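Local coordinates for protein tRNA-splicing ligase RtcB (PDB 2EPG) that probably joins RNA ends bearing a 2',3'-cyclic phosphate or 3'-phosphate to 5'-hydroxyl RNA ends, using GTP and manganese, at residues M30-V35 and I66-L71; G110-A115 and N307-A312; Q258-R263 and Q291-A296; Q379-P384 and G406-G411; R437-R442 and L479-V484. All coordinates share one frame; numbering follows the deposited sequence.

Contact 1 of 5, residues M30-V35 and I66-L71; sequences MRVDAV and IVEPAL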
# COMPACT_ATOMS: atom_id res chain seq x y z
N MSE A 30 -6.39 -6.67 -26.91
CA MSE A 30 -6.55 -7.27 -25.60
C MSE A 30 -6.40 -8.78 -25.66
O MSE A 30 -7.01 -9.43 -26.52
CB MSE A 30 -7.89 -6.88 -25.01
CG MSE A 30 -7.99 -5.42 -24.67
SE MSE A 30 -9.78 -4.93 -24.18
CE MSE A 30 -9.83 -5.71 -22.39
N ARG A 31 -5.59 -9.32 -24.76
CA ARG A 31 -5.37 -10.76 -24.71
C ARG A 31 -6.39 -11.43 -23.80
O ARG A 31 -6.67 -12.62 -23.94
CB ARG A 31 -3.96 -11.05 -24.21
CG ARG A 31 -2.87 -10.55 -25.15
CD ARG A 31 -1.49 -10.69 -24.54
NE ARG A 31 -0.43 -10.18 -25.41
CZ ARG A 31 0.35 -10.93 -26.18
NH1 ARG A 31 1.28 -10.38 -26.93
NH2 ARG A 31 0.19 -12.25 -26.20
N VAL A 32 -6.96 -10.65 -22.89
CA VAL A 32 -7.94 -11.15 -21.94
C VAL A 32 -8.96 -10.05 -21.67
O VAL A 32 -8.79 -8.91 -22.11
CB VAL A 32 -7.29 -11.51 -20.57
CG1 VAL A 32 -6.26 -12.62 -20.73
CG2 VAL A 32 -6.60 -10.27 -19.99
N ASP A 33 -10.02 -10.42 -20.97
CA ASP A 33 -11.05 -9.47 -20.56
C ASP A 33 -10.44 -8.61 -19.45
O ASP A 33 -9.43 -8.97 -18.83
CB ASP A 33 -12.24 -10.19 -19.91
CG ASP A 33 -13.07 -11.00 -20.90
OD1 ASP A 33 -12.97 -10.79 -22.12
OD2 ASP A 33 -13.86 -11.86 -20.42
N ALA A 34 -11.07 -7.47 -19.18
CA ALA A 34 -10.67 -6.62 -18.08
C ALA A 34 -11.94 -6.57 -17.21
O ALA A 34 -13.05 -6.70 -17.72
CB ALA A 34 -10.32 -5.23 -18.57
N VAL A 35 -11.77 -6.41 -15.91
CA VAL A 35 -12.92 -6.29 -15.02
C VAL A 35 -12.64 -5.16 -14.05
O VAL A 35 -11.53 -5.04 -13.54
CB VAL A 35 -13.15 -7.60 -14.21
CG1 VAL A 35 -14.05 -7.32 -13.02
CG2 VAL A 35 -13.76 -8.67 -15.10
N ILE A 66 -0.47 -12.04 -19.58
CA ILE A 66 -1.37 -11.51 -18.57
C ILE A 66 -2.41 -12.59 -18.25
O ILE A 66 -2.81 -13.34 -19.13
CB ILE A 66 -2.09 -10.23 -19.03
CG1 ILE A 66 -3.00 -9.74 -17.90
CG2 ILE A 66 -2.87 -10.48 -20.32
CD1 ILE A 66 -3.23 -8.28 -17.94
N VAL A 67 -2.81 -12.66 -16.99
CA VAL A 67 -3.80 -13.64 -16.54
C VAL A 67 -5.16 -12.92 -16.49
O VAL A 67 -5.27 -11.81 -15.95
CB VAL A 67 -3.43 -14.20 -15.14
CG1 VAL A 67 -4.49 -15.22 -14.66
CG2 VAL A 67 -2.04 -14.86 -15.21
N GLU A 68 -6.18 -13.54 -17.06
CA GLU A 68 -7.51 -12.94 -17.06
C GLU A 68 -8.11 -12.90 -15.66
O GLU A 68 -8.06 -13.89 -14.92
CB GLU A 68 -8.44 -13.74 -17.99
CG GLU A 68 -9.79 -13.08 -18.22
CD GLU A 68 -10.51 -13.68 -19.42
OE1 GLU A 68 -11.09 -14.79 -19.28
OE2 GLU A 68 -10.49 -13.06 -20.50
N PRO A 69 -8.69 -11.75 -15.26
CA PRO A 69 -8.78 -10.54 -16.07
C PRO A 69 -7.87 -9.45 -15.53
O PRO A 69 -7.41 -9.53 -14.39
CB PRO A 69 -10.23 -10.13 -15.90
CG PRO A 69 -10.41 -10.36 -14.39
CD PRO A 69 -9.67 -11.71 -14.16
N ALA A 70 -7.61 -8.43 -16.35
CA ALA A 70 -6.83 -7.29 -15.90
C ALA A 70 -7.88 -6.58 -15.04
O ALA A 70 -9.04 -6.53 -15.44
CB ALA A 70 -6.40 -6.41 -17.10
N LEU A 71 -7.48 -6.02 -13.89
CA LEU A 71 -8.43 -5.38 -12.98
C LEU A 71 -8.14 -3.97 -12.54
O LEU A 71 -7.00 -3.51 -12.55
CB LEU A 71 -8.57 -6.22 -11.70
CG LEU A 71 -9.18 -7.61 -11.78
CD1 LEU A 71 -8.35 -8.56 -10.95
CD2 LEU A 71 -10.63 -7.56 -11.30

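Contact 2 of 5, residues G110-A115 and N307-A312; sequences GVRLLA and NRQLIA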
# COMPACT_ATOMS: atom_id res chain seq x y z
N GLY A 110 3.17 2.67 1.41
CA GLY A 110 2.16 1.87 2.07
C GLY A 110 1.66 2.46 3.36
O GLY A 110 1.89 3.63 3.64
N VAL A 111 1.00 1.62 4.15
CA VAL A 111 0.41 2.09 5.39
C VAL A 111 0.62 1.16 6.57
O VAL A 111 0.53 -0.05 6.44
CB VAL A 111 -1.13 2.24 5.22
CG1 VAL A 111 -1.74 2.91 6.44
CG2 VAL A 111 -1.44 3.03 3.94
N ARG A 112 0.91 1.74 7.73
CA ARG A 112 1.03 0.96 8.94
C ARG A 112 0.04 1.56 9.94
O ARG A 112 -0.04 2.80 10.07
CB ARG A 112 2.43 1.03 9.55
CG ARG A 112 2.47 0.39 10.94
CD ARG A 112 3.86 0.19 11.53
NE ARG A 112 4.72 -0.74 10.79
CZ ARG A 112 5.74 -1.39 11.35
NH1 ARG A 112 6.50 -2.22 10.64
NH2 ARG A 112 5.98 -1.25 12.64
N LEU A 113 -0.71 0.71 10.62
CA LEU A 113 -1.64 1.18 11.63
C LEU A 113 -1.27 0.59 12.99
O LEU A 113 -1.20 -0.63 13.16
CB LEU A 113 -3.09 0.79 11.29
CG LEU A 113 -4.16 1.29 12.28
CD1 LEU A 113 -4.25 2.82 12.25
CD2 LEU A 113 -5.52 0.74 11.89
N LEU A 114 -1.02 1.48 13.96
CA LEU A 114 -0.72 1.06 15.32
C LEU A 114 -2.04 1.21 16.09
O LEU A 114 -2.80 2.15 15.86
CB LEU A 114 0.36 1.97 15.95
CG LEU A 114 1.72 2.13 15.25
CD1 LEU A 114 2.65 3.00 16.10
CD2 LEU A 114 2.34 0.75 15.04
N ALA A 115 -2.31 0.27 16.99
CA ALA A 115 -3.52 0.29 17.82
C ALA A 115 -3.07 0.32 19.27
O ALA A 115 -2.26 -0.51 19.69
CB ALA A 115 -4.35 -0.97 17.55
N ASN A 307 11.45 1.59 6.87
CA ASN A 307 11.16 2.99 7.12
C ASN A 307 9.93 3.15 8.02
O ASN A 307 9.93 3.96 8.95
CB ASN A 307 10.94 3.73 5.80
CG ASN A 307 10.79 5.22 5.99
OD1 ASN A 307 11.54 5.82 6.75
ND2 ASN A 307 9.82 5.82 5.31
N ARG A 308 8.88 2.39 7.73
CA ARG A 308 7.67 2.48 8.54
C ARG A 308 7.94 1.88 9.92
O ARG A 308 7.44 2.38 10.93
CB ARG A 308 6.50 1.76 7.84
CG ARG A 308 6.00 2.49 6.58
CD ARG A 308 4.61 2.03 6.13
NE ARG A 308 4.58 0.67 5.57
CZ ARG A 308 4.74 0.38 4.29
NH1 ARG A 308 4.69 -0.88 3.89
NH2 ARG A 308 4.96 1.34 3.39
N GLN A 309 8.74 0.82 9.97
CA GLN A 309 9.06 0.21 11.24
C GLN A 309 9.80 1.23 12.12
O GLN A 309 9.49 1.36 13.30
CB GLN A 309 9.95 -1.03 11.03
CG GLN A 309 10.42 -1.68 12.33
CD GLN A 309 9.27 -2.24 13.19
OE1 GLN A 309 8.36 -2.90 12.68
NE2 GLN A 309 9.32 -1.99 14.49
N LEU A 310 10.74 1.97 11.53
CA LEU A 310 11.51 2.96 12.28
C LEU A 310 10.61 4.07 12.79
O LEU A 310 10.71 4.49 13.93
CB LEU A 310 12.62 3.60 11.42
CG LEU A 310 14.05 3.68 11.99
CD1 LEU A 310 14.86 4.75 11.25
CD2 LEU A 310 14.02 3.98 13.49
N ILE A 311 9.73 4.55 11.93
CA ILE A 311 8.81 5.61 12.33
C ILE A 311 7.94 5.14 13.49
O ILE A 311 7.70 5.89 14.43
CB ILE A 311 7.94 6.05 11.13
CG1 ILE A 311 8.83 6.70 10.06
CG2 ILE A 311 6.87 7.05 11.60
CD1 ILE A 311 8.13 7.00 8.75
N ALA A 312 7.49 3.89 13.43
CA ALA A 312 6.66 3.35 14.50
C ALA A 312 7.44 3.36 15.81
O ALA A 312 6.87 3.64 16.87
CB ALA A 312 6.22 1.92 14.15

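Contact 3 of 5, residues Q258-R263 and Q291-A296; sequences QDYVER and QDYLQA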
# COMPACT_ATOMS: atom_id res chain seq x y z
N GLN A 258 12.75 4.62 -12.06
CA GLN A 258 13.32 5.40 -13.16
C GLN A 258 14.44 4.64 -13.87
O GLN A 258 14.47 4.57 -15.09
CB GLN A 258 13.86 6.73 -12.64
CG GLN A 258 14.57 7.56 -13.69
CD GLN A 258 13.62 8.17 -14.71
OE1 GLN A 258 12.81 9.04 -14.37
NE2 GLN A 258 13.69 7.70 -15.96
N ASP A 259 15.35 4.08 -13.08
CA ASP A 259 16.48 3.33 -13.62
C ASP A 259 16.02 2.20 -14.53
O ASP A 259 16.58 1.99 -15.60
CB ASP A 259 17.31 2.72 -12.48
CG ASP A 259 18.03 3.76 -11.64
OD1 ASP A 259 18.50 3.40 -10.54
OD2 ASP A 259 18.14 4.93 -12.06
N TYR A 260 15.00 1.46 -14.10
CA TYR A 260 14.53 0.33 -14.88
C TYR A 260 13.57 0.62 -16.02
O TYR A 260 13.56 -0.11 -17.00
CB TYR A 260 13.98 -0.76 -13.96
CG TYR A 260 15.10 -1.52 -13.28
CD1 TYR A 260 15.57 -1.12 -12.03
CD2 TYR A 260 15.75 -2.58 -13.93
CE1 TYR A 260 16.67 -1.75 -11.44
CE2 TYR A 260 16.84 -3.22 -13.35
CZ TYR A 260 17.30 -2.80 -12.11
OH TYR A 260 18.38 -3.41 -11.56
N VAL A 261 12.77 1.67 -15.90
CA VAL A 261 11.88 2.00 -17.00
C VAL A 261 12.76 2.26 -18.22
O VAL A 261 12.56 1.66 -19.28
CB VAL A 261 11.05 3.29 -16.74
CG1 VAL A 261 10.41 3.76 -18.04
CG2 VAL A 261 9.97 3.02 -15.70
N GLU A 262 13.76 3.13 -18.06
CA GLU A 262 14.64 3.45 -19.17
C GLU A 262 15.48 2.26 -19.61
O GLU A 262 15.73 2.09 -20.79
CB GLU A 262 15.53 4.67 -18.86
CG GLU A 262 16.09 4.75 -17.46
CD GLU A 262 16.78 6.09 -17.19
OE1 GLU A 262 16.08 7.14 -17.19
OE2 GLU A 262 18.01 6.11 -16.99
N ARG A 263 15.88 1.42 -18.67
CA ARG A 263 16.64 0.24 -19.03
C ARG A 263 15.73 -0.70 -19.83
O ARG A 263 16.17 -1.33 -20.79
CB ARG A 263 17.20 -0.46 -17.79
CG ARG A 263 18.03 -1.69 -18.13
CD ARG A 263 18.71 -2.34 -16.93
NE ARG A 263 19.39 -3.56 -17.35
CZ ARG A 263 19.84 -4.51 -16.53
NH1 ARG A 263 20.45 -5.58 -17.04
NH2 ARG A 263 19.68 -4.41 -15.22
N GLN A 291 14.38 -9.89 -14.16
CA GLN A 291 14.88 -10.41 -12.89
C GLN A 291 15.57 -9.35 -12.06
O GLN A 291 15.41 -9.30 -10.84
CB GLN A 291 15.85 -11.56 -13.14
CG GLN A 291 15.19 -12.84 -13.61
CD GLN A 291 14.43 -13.51 -12.49
OE1 GLN A 291 15.02 -13.94 -11.50
NE2 GLN A 291 13.11 -13.58 -12.63
N ASP A 292 16.36 -8.49 -12.72
CA ASP A 292 17.08 -7.45 -11.98
C ASP A 292 16.14 -6.44 -11.34
O ASP A 292 16.31 -6.08 -10.18
CB ASP A 292 18.06 -6.73 -12.89
CG ASP A 292 19.31 -7.56 -13.18
OD1 ASP A 292 20.14 -7.09 -13.97
OD2 ASP A 292 19.48 -8.66 -12.62
N TYR A 293 15.14 -5.99 -12.10
CA TYR A 293 14.18 -5.02 -11.58
C TYR A 293 13.43 -5.61 -10.40
O TYR A 293 13.22 -4.93 -9.38
CB TYR A 293 13.16 -4.61 -12.66
CG TYR A 293 11.98 -3.84 -12.07
CD1 TYR A 293 12.15 -2.58 -11.49
CD2 TYR A 293 10.70 -4.42 -12.03
CE1 TYR A 293 11.10 -1.91 -10.88
CE2 TYR A 293 9.63 -3.76 -11.41
CZ TYR A 293 9.84 -2.50 -10.84
OH TYR A 293 8.79 -1.84 -10.20
N LEU A 294 13.03 -6.87 -10.53
CA LEU A 294 12.29 -7.52 -9.46
C LEU A 294 13.14 -7.57 -8.20
O LEU A 294 12.64 -7.34 -7.10
CB LEU A 294 11.85 -8.93 -9.88
CG LEU A 294 10.58 -8.96 -10.75
CD1 LEU A 294 10.39 -10.35 -11.35
CD2 LEU A 294 9.37 -8.57 -9.90
N GLN A 295 14.43 -7.85 -8.35
CA GLN A 295 15.32 -7.90 -7.20
C GLN A 295 15.54 -6.53 -6.58
O GLN A 295 15.62 -6.41 -5.36
CB GLN A 295 16.67 -8.51 -7.58
CG GLN A 295 16.61 -10.00 -7.79
CD GLN A 295 17.83 -10.51 -8.53
OE1 GLN A 295 18.96 -10.06 -8.29
NE2 GLN A 295 17.62 -11.46 -9.43
N ALA A 296 15.65 -5.51 -7.42
CA ALA A 296 15.85 -4.13 -6.95
C ALA A 296 14.55 -3.56 -6.35
O ALA A 296 14.55 -2.78 -5.39
CB ALA A 296 16.32 -3.26 -8.12

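Contact 4 of 5, residues Q379-P384 and G406-G411; sequences QPVLVP and GSSCHG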
# COMPACT_ATOMS: atom_id res chain seq x y z
N GLN A 379 -7.53 -10.80 6.28
CA GLN A 379 -6.44 -9.85 6.43
C GLN A 379 -6.95 -8.42 6.58
O GLN A 379 -7.89 -8.01 5.91
CB GLN A 379 -5.55 -9.90 5.18
CG GLN A 379 -4.34 -8.94 5.19
CD GLN A 379 -3.90 -8.61 3.79
OE1 GLN A 379 -3.39 -9.47 3.06
NE2 GLN A 379 -4.13 -7.38 3.38
N PRO A 380 -6.32 -7.63 7.47
CA PRO A 380 -6.78 -6.24 7.61
C PRO A 380 -6.42 -5.49 6.32
O PRO A 380 -5.40 -5.77 5.68
CB PRO A 380 -5.95 -5.72 8.80
CG PRO A 380 -5.60 -6.96 9.59
CD PRO A 380 -5.34 -7.99 8.50
N VAL A 381 -7.27 -4.54 5.92
CA VAL A 381 -7.02 -3.73 4.74
C VAL A 381 -7.11 -2.31 5.26
O VAL A 381 -8.17 -1.90 5.77
CB VAL A 381 -8.08 -3.95 3.65
CG1 VAL A 381 -7.88 -2.94 2.51
CG2 VAL A 381 -7.99 -5.37 3.11
N LEU A 382 -6.01 -1.58 5.15
CA LEU A 382 -5.94 -0.22 5.67
C LEU A 382 -6.19 0.77 4.54
O LEU A 382 -5.43 0.83 3.57
CB LEU A 382 -4.56 0.01 6.31
CG LEU A 382 -4.15 -1.11 7.28
CD1 LEU A 382 -2.74 -0.88 7.84
CD2 LEU A 382 -5.18 -1.20 8.40
N VAL A 383 -7.26 1.53 4.67
CA VAL A 383 -7.64 2.50 3.65
C VAL A 383 -7.54 3.90 4.23
O VAL A 383 -8.47 4.41 4.86
CB VAL A 383 -9.09 2.22 3.17
CG1 VAL A 383 -9.52 3.26 2.15
CG2 VAL A 383 -9.15 0.85 2.54
N PRO A 384 -6.39 4.56 4.02
CA PRO A 384 -6.22 5.91 4.54
C PRO A 384 -7.00 6.89 3.65
O PRO A 384 -7.15 6.67 2.44
CB PRO A 384 -4.72 6.11 4.44
CG PRO A 384 -4.41 5.44 3.12
CD PRO A 384 -5.24 4.16 3.19
N GLY A 406 -7.27 -11.84 -4.86
CA GLY A 406 -7.18 -11.48 -3.45
C GLY A 406 -6.71 -10.05 -3.25
O GLY A 406 -5.79 -9.80 -2.48
N SER A 407 -7.37 -9.11 -3.94
CA SER A 407 -7.02 -7.70 -3.89
C SER A 407 -8.18 -6.79 -3.49
O SER A 407 -9.34 -7.11 -3.74
CB SER A 407 -6.52 -7.25 -5.26
OG SER A 407 -5.40 -8.02 -5.67
N SER A 408 -7.87 -5.65 -2.89
CA SER A 408 -8.90 -4.71 -2.53
C SER A 408 -8.45 -3.28 -2.83
O SER A 408 -7.46 -3.06 -3.52
CB SER A 408 -9.29 -4.87 -1.06
OG SER A 408 -10.54 -4.24 -0.83
N CYS A 409 -9.18 -2.29 -2.32
CA CYS A 409 -8.83 -0.91 -2.62
C CYS A 409 -7.80 -0.35 -1.66
O CYS A 409 -7.48 -0.96 -0.63
CB CYS A 409 -10.09 -0.04 -2.56
SG CYS A 409 -10.65 0.25 -0.86
N HIS A 410 -7.27 0.82 -1.99
CA HIS A 410 -6.28 1.43 -1.12
C HIS A 410 -6.73 2.82 -0.67
O HIS A 410 -6.32 3.29 0.38
CB HIS A 410 -4.94 1.52 -1.83
CG HIS A 410 -4.74 2.79 -2.58
ND1 HIS A 410 -3.82 3.75 -2.20
CD2 HIS A 410 -5.35 3.28 -3.69
CE1 HIS A 410 -3.87 4.76 -3.05
NE2 HIS A 410 -4.79 4.50 -3.96
N GLY A 411 -7.54 3.49 -1.47
CA GLY A 411 -7.98 4.83 -1.11
C GLY A 411 -9.46 4.95 -0.80
O GLY A 411 -10.26 4.09 -1.17

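Contact 5 of 5, residues R437-R442 and L479-V484; sequences RGILVR and LRPLIV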
# COMPACT_ATOMS: atom_id res chain seq x y z
N ARG A 437 -11.62 21.95 12.27
CA ARG A 437 -12.32 20.68 12.46
C ARG A 437 -11.72 19.95 13.65
O ARG A 437 -11.91 18.74 13.82
CB ARG A 437 -12.21 19.83 11.19
CG ARG A 437 -10.87 19.91 10.49
CD ARG A 437 -10.77 18.91 9.34
NE ARG A 437 -11.89 19.01 8.41
CZ ARG A 437 -12.00 18.29 7.29
NH1 ARG A 437 -13.06 18.44 6.50
NH2 ARG A 437 -11.04 17.44 6.96
N GLY A 438 -10.99 20.71 14.47
CA GLY A 438 -10.35 20.15 15.66
C GLY A 438 -9.20 19.21 15.35
O GLY A 438 -9.15 18.09 15.87
N ILE A 439 -8.27 19.66 14.52
CA ILE A 439 -7.12 18.83 14.15
C ILE A 439 -5.82 19.62 14.24
O ILE A 439 -5.64 20.61 13.52
CB ILE A 439 -7.28 18.28 12.72
CG1 ILE A 439 -8.57 17.45 12.62
CG2 ILE A 439 -6.08 17.43 12.35
CD1 ILE A 439 -8.84 16.88 11.24
N LEU A 440 -4.92 19.20 15.12
CA LEU A 440 -3.64 19.87 15.27
C LEU A 440 -2.71 19.42 14.16
O LEU A 440 -2.58 18.22 13.90
CB LEU A 440 -3.02 19.55 16.63
CG LEU A 440 -3.88 19.84 17.87
CD1 LEU A 440 -3.02 19.68 19.10
CD2 LEU A 440 -4.46 21.24 17.82
N VAL A 441 -2.08 20.37 13.49
CA VAL A 441 -1.17 20.04 12.39
C VAL A 441 0.28 20.40 12.68
O VAL A 441 0.56 21.42 13.31
CB VAL A 441 -1.61 20.73 11.07
CG1 VAL A 441 -0.68 20.33 9.93
CG2 VAL A 441 -3.04 20.33 10.72
N ARG A 442 1.18 19.54 12.23
CA ARG A 442 2.61 19.72 12.40
C ARG A 442 3.26 19.52 11.03
O ARG A 442 3.35 18.39 10.54
CB ARG A 442 3.16 18.69 13.39
CG ARG A 442 3.34 19.20 14.81
CD ARG A 442 2.15 20.03 15.25
NE ARG A 442 2.27 20.52 16.62
CZ ARG A 442 1.40 21.34 17.18
NH1 ARG A 442 1.56 21.75 18.44
NH2 ARG A 442 0.36 21.78 16.48
N LEU A 479 -11.85 5.52 11.20
CA LEU A 479 -10.93 6.27 12.03
C LEU A 479 -10.98 7.77 11.72
O LEU A 479 -10.93 8.18 10.56
CB LEU A 479 -9.50 5.77 11.77
CG LEU A 479 -8.96 4.40 12.24
CD1 LEU A 479 -10.07 3.49 12.70
CD2 LEU A 479 -8.12 3.78 11.13
N ARG A 480 -11.06 8.59 12.77
CA ARG A 480 -11.09 10.04 12.60
C ARG A 480 -9.77 10.63 13.13
O ARG A 480 -9.32 10.28 14.22
CB ARG A 480 -12.30 10.62 13.35
CG ARG A 480 -12.52 12.09 13.10
CD ARG A 480 -13.93 12.53 13.47
NE ARG A 480 -14.15 13.91 13.06
CZ ARG A 480 -13.56 14.95 13.62
NH1 ARG A 480 -13.80 16.18 13.17
NH2 ARG A 480 -12.74 14.78 14.66
N PRO A 481 -9.13 11.51 12.35
CA PRO A 481 -7.86 12.12 12.76
C PRO A 481 -7.97 13.20 13.84
O PRO A 481 -8.96 13.93 13.89
CB PRO A 481 -7.31 12.68 11.46
CG PRO A 481 -8.55 13.10 10.74
CD PRO A 481 -9.52 11.96 11.00
N LEU A 482 -6.95 13.28 14.69
CA LEU A 482 -6.87 14.26 15.76
C LEU A 482 -5.63 15.11 15.55
O LEU A 482 -5.65 16.32 15.77
CB LEU A 482 -6.76 13.58 17.12
CG LEU A 482 -8.00 12.88 17.68
CD1 LEU A 482 -7.57 11.90 18.76
CD2 LEU A 482 -8.97 13.91 18.22
N ILE A 483 -4.54 14.45 15.17
CA ILE A 483 -3.25 15.10 14.93
C ILE A 483 -2.67 14.66 13.60
O ILE A 483 -2.61 13.46 13.32
CB ILE A 483 -2.20 14.74 16.00
CG1 ILE A 483 -2.68 15.15 17.39
CG2 ILE A 483 -0.88 15.42 15.66
CD1 ILE A 483 -1.75 14.66 18.50
N VAL A 484 -2.22 15.62 12.81
CA VAL A 484 -1.62 15.31 11.52
C VAL A 484 -0.20 15.86 11.47
O VAL A 484 0.02 17.05 11.69
CB VAL A 484 -2.45 15.92 10.35
CG1 VAL A 484 -1.69 15.75 9.04
CG2 VAL A 484 -3.82 15.23 10.24

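Contact 1 of 5, residues M30-V35 and I66-L71
Asp-33 N gives its hydrogen to Glu-68 OE2 over 2.7 Å in a nearly straight bond (169°), meeting the carboxylate on its anti side. Glu-68 reaches this amide because its CG stands opposite the backbone N (chi1 -172°) and the chain beyond runs extended, past Val-32. The two carboxylates lie almost parallel, with Asp-33 OD2 3.6 Å from Glu-68 OE2; the repulsion is probably eased by Arg-23, which forms a salt bridge with Asp-33, whose other oxygen accepts from the amide of Arg-26. With an alanine in place of Glu-68, the Asp-33 amide would probably lose its acceptor and Val-32 the cover of the chain beyond CB.

Further along, Ala-70 N donates to Asp-33 O (3.1 Å) and Val-35 N to Ala-70 O (2.8 Å). The small Ala-34 and Ala-70 share one face, where Leu-57 of helix 52-60 packs on both. On the other face Val-35 spreads its branches, CG2 to Pro-69 CG at 3.8 Å and CG1 to Leu-71 CD2. Val-32 CG2 touches Ile-66 CG2 at the other end of the contact. A cis peptide bond precedes Pro-69. The arrangement belongs to a parallel beta pair, strand 34-37 beside strand 70-73, with helices 40-48 and 52-60 in the connection.

Contact 2 of 5, residues G110-A115 and N307-A312
Strand 110-119 and the long helix 288-321 pack here as a buried helix-on-sheet layer of the RtcB fold, their short segments running at 29° to each other with axes 9.3 Å apart. Two arginines fill the interval, one from each element, and Asp-336 of the adjoining strand 332-347 holds both, its OD1 taking NE of Arg-112 and its OD2 taking NH1 of Arg-308, which probably makes it tolerable to bury the two charges.

Arg-308 reaches down from the helix with a bend at chi3 (-71°), which lays its guanidinium over the backbone of Gly-110 and Val-111; CZ comes within 3.7 Å of Gly-110 CA. Glycine suits this place, since a beta carbon would run into Arg-308 NH2. That nitrogen donates to the carbonyls of Thr-247 and Asn-108, while across the contact Gln-309 NE2 is fixed by Asp-177 and the carbonyl of Tyr-172, which steadies the amide. On the opposite face of the strand Val-111 packs against His-339 and Pro-384, both predicted to bind GMP, so the contact backs onto the probable nucleotide site.

Arg-112 comes the other way, from strand to helix, and Gln-309 CA lies over one face of its guanidinium. Ala-312 CB, a single methyl group, lies 3.5 Å from Arg-112 NH2 and 4.1 Å from Leu-114 CD2. Gln-309 OE1 lies in the guanidinium plane of Arg-112 and receives NH1 at 2.8 Å and NH2 at 2.9 Å, both from the same side of the amide plane.

Contact 3 of 5, residues Q258-R263 and Q291-A296
Asp-292 OD1 is gripped by the guanidinium of Arg-263, which donates from NH2 over 3.0 Å and, weakly, from NH1 over 3.4 Å. The stronger bond uses the anti lone pair of the carboxylate, and the oxygen sits at the guanidinium edge. Arg-263 spans from helix 250-265 to helix 288-321 with an extended chain, its CG set opposite the backbone N (chi1 -179°). The other oxygen, OD2, forms a salt bridge with Lys-194, so the aspartate is shared by two cations.

Inward from this pair, Tyr-260 lies flat against the neighbouring helix. Tyr-293 CA stands 3.7 Å from the ring centroid, only 11° off its normal, a CH-pi contact that lets the helix backbone come close. Tyr-293 CB packs on Tyr-260 CD2 at 3.5 Å, while Ala-296, small enough for the near approach, sets CB 3.7 Å from Tyr-260 CE1. The two tyrosine rings themselves meet obliquely, with planes at 58°. Beyond them the Tyr-260 hydroxyl donates to the carbonyl of Lys-194.

The segments run nearly antiparallel. An aromatic interior thus joins the two helices, with an ion pair toward its exposed margin; the second cation on Asp-292 would probably help keep that carboxylate ionised.

Contact 4 of 5, residues Q379-P384 and G406-G411
Val-383 makes the tight part of this contact, its two methyl groups dividing the facing loop between them. CG1, opposite the backbone N (chi1 178°), presses on the backbone of Gly-411 at 3.4 Å from its C atom, whereas CG2 meets Cys-409 SG at 3.8 Å. A branched residue fits because it fills both places from one beta carbon. Close by, Pro-384 CD comes to 3.1 Å from His-410 O, so the CD corner of the proline ring abuts that carbonyl oxygen.

The other end is looser: Val-381 CG1 stays 4.3 Å from Ser-408 CB, although it comes nearer, 3.7 Å, to Cys-409 O. No hydrogen bond links the two segments, whose chains run almost in the same direction. Their polar atoms look elsewhere, Ser-408 OG to the carbonyl of Ile-472 and Cys-409 O to Thr-360. His-410 and Gly-411 are partly exposed although their backbone is tightly packed; the more open side is that of the histidine, whose CB points away from 379-384 and whose ND1 is hydrogen-bonded to ND1 of His-339, the rings meeting steeply.

His-410 is the predicted histidine that carries GMP in the RtcB reaction, and Pro-384, Gly-411 and His-339 are predicted GMP contacts. The packing thus joins two walls of the probable guanylylation site.

Contact 5 of 5, residues R437-R442 and L479-V484
A parallel beta pair, strand 440-442 against the later part of strand 474-486, forms this contact near the predicted GMP pocket. Leu-440 N donates to Leu-482 O at 3.0 Å, Val-484 N to Leu-440 O at 2.8 Å and Arg-442 N to Val-484 O at 2.8 Å, so each strand gives and takes in turn. Opposite Val-219 the chain turns a corner at a classic beta bulge, with Leu-482 and Ile-483 sharing that one partner.

Ile-439 fills the angle beside that corner: its CD1 reaches Pro-481 CG (3.8 Å), while CG2, opposite the backbone N, touches Val-484 CG2 (3.8 Å). Beta-branched residues suit such extended chain and supply the apolar surface between strands. Farther out, the extended side chain of Arg-480 brings NH1 within 3.2 Å of Arg-437 O; NH1 approaches in the carbonyl plane, and the oxygen lies at the guanidinium edge. A leucine in place of Arg-480 would probably leave that carbonyl without this donor and the poorly ordered Arg-437 less restrained.

The Leu-482 side chain packs on Leu-120 and Leu-123 of helix 120-123, Arg-442 pairs with Asp-132 of helix 127-137, Pro-481 packs on Glu-218 of strand 216-225, and Val-484 meets Met-387.

Overall arrangement
Contacts 2 and 4 lie deepest and touch each other, Leu-382 and Pro-384 packing on strand 110-119; contacts 1 and 5 are partly buried, on opposite sides of the chain's centre, their own centres about 41 Å apart. Both are parallel strand pairs held by backbone hydrogen bonds, each with one side-chain bond to a backbone atom at its margin. Contact 2 instead buries charged side chains between helix and strand, and contact 4 relies on apolar packing beside the predicted guanylylated histidine. Contact 3, centred about 20 Å from the chain's centre, pairs helix with helix through buried tyrosines and an exposed Arg-263; it shares helix 288-321 with contact 2. Leu-113 meets Leu-479, linking contacts 2 and 5.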